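Local atomic coordinates of copper chaperone CopZ (Staphylococcus aureus, PDB entry 6FF2), a protein that sequesters and carries copper(I) ions inside the cell and delivers them to the copper-exporting P-type ATPase CopA. Residues V44-S49 with S54-A59. Sequence-based numbering, arbitrary orientation.
Sequences VQYDDS and SQMKDA
A Met-aromatic contact joins Met-56 to Tyr-46 in the heavy-metal-associated (HMA) domain, a ferredoxin-like beta-alpha-beta-beta-alpha-beta fold, where helix 53-62 packs on the antiparallel sheet. Residues 44-46 end strand 41-46 and residues 47-49 form the loop after it, while residues 54-59 belong to the helix. One helix side chain, Met-56, bridges the gap to two strand residues. Its chain is extended beyond CG (chi2 171°), which carries the sulfur and methyl across to the sheet. The methyl lands on the Tyr-46 ring: Met-56 CE sits 3.4 Å above the ring plane, over its centre, in a CH-pi contact. The nearest ring atom is Tyr-46 CG, 3.4 Å from Met-56 CE. The thioether stands further back, with Met-56 SD 4.9 Å from the centroid of the Tyr-46 ring and only 13° off the normal. The methionine therefore meets the ring end-on, and the two side chains cross at about a right angle. Tyr-46 CG lies between the backbone N and the carbonyl carbon (chi1 68°), and the second torsion turns the ring so that one face meets Met-56. Val-44 packs against the flank of the thioether, with Val-44 CG1 3.9 Å from Met-56 SD. Leu-24 of helix 14-25 touches both Val-44 and Met-56, so the second helix joins the same apolar cluster. The contact lies away from the copper sites. It rests on apolar packing and a CH-pi interaction, and the buried sulfur serves as an apolar group rather than a metal ligand.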
ATOM      1  N   VAL A  44      10.791  13.201  10.778  1.00 11.70           N
ATOM      2  CA  VAL A  44       9.945  13.066  11.976  1.00 12.33           C
ATOM      3  C   VAL A  44      10.262  14.247  12.885  1.00 11.38           C
ATOM      4  O   VAL A  44      11.435  14.535  13.156  1.00 12.14           O
ATOM      5  CB  VAL A  44      10.273  11.758  12.685  1.00 12.43           C
ATOM      6  CG1 VAL A  44       9.442  11.617  13.923  1.00 12.18           C
ATOM      7  CG2 VAL A  44      10.094  10.552  11.783  1.00 14.95           C
ATOM      8  N   GLN A  45       9.228  14.944  13.279  1.00  9.58           N
ATOM      9  CA  GLN A  45       9.296  16.010  14.297  1.00 10.06           C
ATOM     10  C   GLN A  45       8.846  15.388  15.625  1.00 10.31           C
ATOM     11  O   GLN A  45       7.760  14.769  15.710  1.00 10.29           O
ATOM     12  CB  GLN A  45       8.386  17.170  13.942  1.00 10.92           C
ATOM     13  CG  GLN A  45       8.732  17.810  12.606  1.00 11.90           C
ATOM     14  CD  GLN A  45       9.956  18.679  12.672  1.00 14.54           C
ATOM     15  OE1 GLN A  45      10.346  19.166  13.742  1.00 19.74           O
ATOM     16  NE2 GLN A  45      10.541  18.918  11.545  1.00 17.21           N
ATOM     17  N   TYR A  46       9.630  15.588  16.684  1.00 10.06           N
ATOM     18  CA  TYR A  46       9.364  14.889  17.925  1.00 10.43           C
ATOM     19  C   TYR A  46       9.976  15.601  19.131  1.00 11.53           C
ATOM     20  O   TYR A  46      10.897  16.427  18.950  1.00 11.72           O
ATOM     21  CB  TYR A  46       9.918  13.460  17.857  1.00 10.15           C
ATOM     22  CG  TYR A  46      11.443  13.340  17.826  1.00 10.94           C
ATOM     23  CD1 TYR A  46      12.192  13.670  16.726  1.00 13.09           C
ATOM     24  CD2 TYR A  46      12.147  12.889  18.960  1.00 12.29           C
ATOM     25  CE1 TYR A  46      13.577  13.547  16.694  1.00 13.35           C
ATOM     26  CE2 TYR A  46      13.526  12.772  18.948  1.00 11.93           C
ATOM     27  CZ  TYR A  46      14.256  13.100  17.806  1.00 13.32           C
ATOM     28  OH  TYR A  46      15.584  12.969  17.802  1.00 15.70           O
ATOM     29  N   ASP A  47       9.472  15.232  20.311  1.00 11.80           N
ATOM     30  CA  ASP A  47      10.005  15.723  21.591  1.00 10.39           C
ATOM     31  C   ASP A  47      11.064  14.698  22.009  1.00 10.31           C
ATOM     32  O   ASP A  47      10.695  13.552  22.341  1.00 11.95           O
ATOM     33  CB  ASP A  47       8.886  15.814  22.612  1.00 11.82           C
ATOM     34  CG  ASP A  47       9.363  16.299  24.002  1.00 11.38           C
ATOM     35  OD1 ASP A  47      10.587  16.268  24.227  1.00 14.27           O
ATOM     36  OD2 ASP A  47       8.477  16.645  24.792  1.00 14.39           O
ATOM     37  N   ASP A  48      12.327  15.089  21.953  1.00 12.06           N
ATOM     38  CA  ASP A  48      13.454  14.179  22.184  1.00 12.10           C
ATOM     39  C   ASP A  48      13.593  13.829  23.675  1.00 11.23           C
ATOM     40  O   ASP A  48      14.387  12.940  24.016  1.00 14.19           O
ATOM     41  CB  ASP A  48      14.768  14.643  21.593  1.00 14.66           C
ATOM     42  CG  ASP A  48      15.358  15.847  22.311  1.00 16.10           C
ATOM     43  OD1 ASP A  48      14.651  16.570  23.017  1.00 19.96           O
ATOM     44  OD2 ASP A  48      16.536  16.132  22.110  1.00 22.39           O
ATOM     45  N   SER A  49      12.766  14.401  24.539  1.00 12.14           N
ATOM     46  CA  SER A  49      12.709  13.939  25.923  1.00 13.12           C
ATOM     47  C   SER A  49      11.783  12.772  26.063  1.00 13.87           C
ATOM     48  O   SER A  49      11.860  12.016  27.054  1.00 17.35           O
ATOM     49  CB  SER A  49      12.254  15.042  26.859  1.00 14.96           C
ATOM     50  OG  SER A  49      13.313  15.922  27.032  1.00 20.67           O
ATOM     51  N   SER A  54      15.243   4.876  18.252  1.00 13.08           N
ATOM     52  CA  SER A  54      15.039   3.419  18.229  1.00 13.10           C
ATOM     53  C   SER A  54      13.558   3.025  18.116  1.00 12.42           C
ATOM     54  O   SER A  54      13.215   2.053  17.433  1.00 14.53           O
ATOM     55  CB  SER A  54      15.729   2.866  19.481  1.00 12.18           C
ATOM     56  OG  SER A  54      15.112   3.339  20.698  1.00 13.56           O
ATOM     57  N   GLN A  55      12.663   3.740  18.785  1.00 12.05           N
ATOM     58  CA  GLN A  55      11.241   3.486  18.725  1.00 13.07           C
ATOM     59  C   GLN A  55      10.713   3.775  17.297  1.00 12.75           C
ATOM     60  O   GLN A  55       9.822   3.081  16.797  1.00 14.37           O
ATOM     61  CB  GLN A  55      10.503   4.328  19.751  1.00 13.96           C
ATOM     62  CG  GLN A  55      10.771   3.969  21.211  1.00 14.02           C
ATOM     63  CD  GLN A  55      10.180   5.023  22.101  1.00 13.60           C
ATOM     64  OE1 GLN A  55      10.937   5.907  22.580  1.00 16.55           O
ATOM     65  NE2 GLN A  55       8.852   5.017  22.274  1.00 15.42           N
ATOM     66  N   MET A  56      11.215   4.824  16.649  1.00 12.93           N
ATOM     67  CA  MET A  56      10.800   5.126  15.291  1.00 12.92           C
ATOM     68  C   MET A  56      11.228   4.042  14.313  1.00 13.81           C
ATOM     69  O   MET A  56      10.448   3.628  13.445  1.00 13.83           O
ATOM     70  CB  MET A  56      11.405   6.477  14.861  1.00 12.55           C
ATOM     71  CG  MET A  56      11.037   7.667  15.768  1.00 12.78           C
ATOM     72  SD  MET A  56      12.021   9.083  15.272  1.00 13.79           S
ATOM     73  CE  MET A  56      11.899  10.090  16.787  1.00 15.16           C
ATOM     74  N   LYS A  57      12.491   3.636  14.409  1.00 13.11           N
ATOM     75  CA  LYS A  57      13.007   2.570  13.548  0.50 14.51           C
ATOM     76  C   LYS A  57      12.182   1.318  13.738  1.00 14.28           C
ATOM     77  O   LYS A  57      11.874   0.630  12.745  1.00 15.57           O
ATOM     78  CB  LYS A  57      14.487   2.313  13.831  0.50 18.62           C
ATOM     79  CG  LYS A  57      15.369   3.464  13.389  0.50 22.57           C
ATOM     80  CD  LYS A  57      16.831   3.231  13.722  0.50 24.29           C
ATOM     81  CE  LYS A  57      17.636   4.358  13.160  0.50 20.87           C
ATOM     82  NZ  LYS A  57      19.008   3.965  12.827  0.50 28.58           N
ATOM     83  N   ASP A  58      11.885   0.969  14.993  1.00 14.24           N
ATOM     84  CA  ASP A  58      11.112  -0.271  15.199  1.00 16.75           C
ATOM     85  C   ASP A  58       9.749  -0.175  14.589  1.00 16.11           C
ATOM     86  O   ASP A  58       9.242  -1.167  14.039  1.00 18.85           O
ATOM     87  CB  ASP A  58      10.974  -0.570  16.691  1.00 18.83           C
ATOM     88  CG  ASP A  58      12.194  -1.149  17.287  1.00 19.36           C
ATOM     89  OD1 ASP A  58      13.181  -1.461  16.569  1.00 23.77           O
ATOM     90  OD2 ASP A  58      12.166  -1.249  18.555  1.00 23.62           O
ATOM     91  N   ALA A  59       9.102   0.989  14.711  1.00 15.55           N
ATOM     92  CA  ALA A  59       7.755   1.160  14.173  1.00 17.36           C
ATOM     93  C   ALA A  59       7.757   0.995  12.661  1.00 16.28           C
ATOM     94  O   ALA A  59       6.804   0.429  12.081  1.00 18.84           O
ATOM     95  CB  ALA A  59       7.182   2.513  14.561  1.00 18.99           C
TER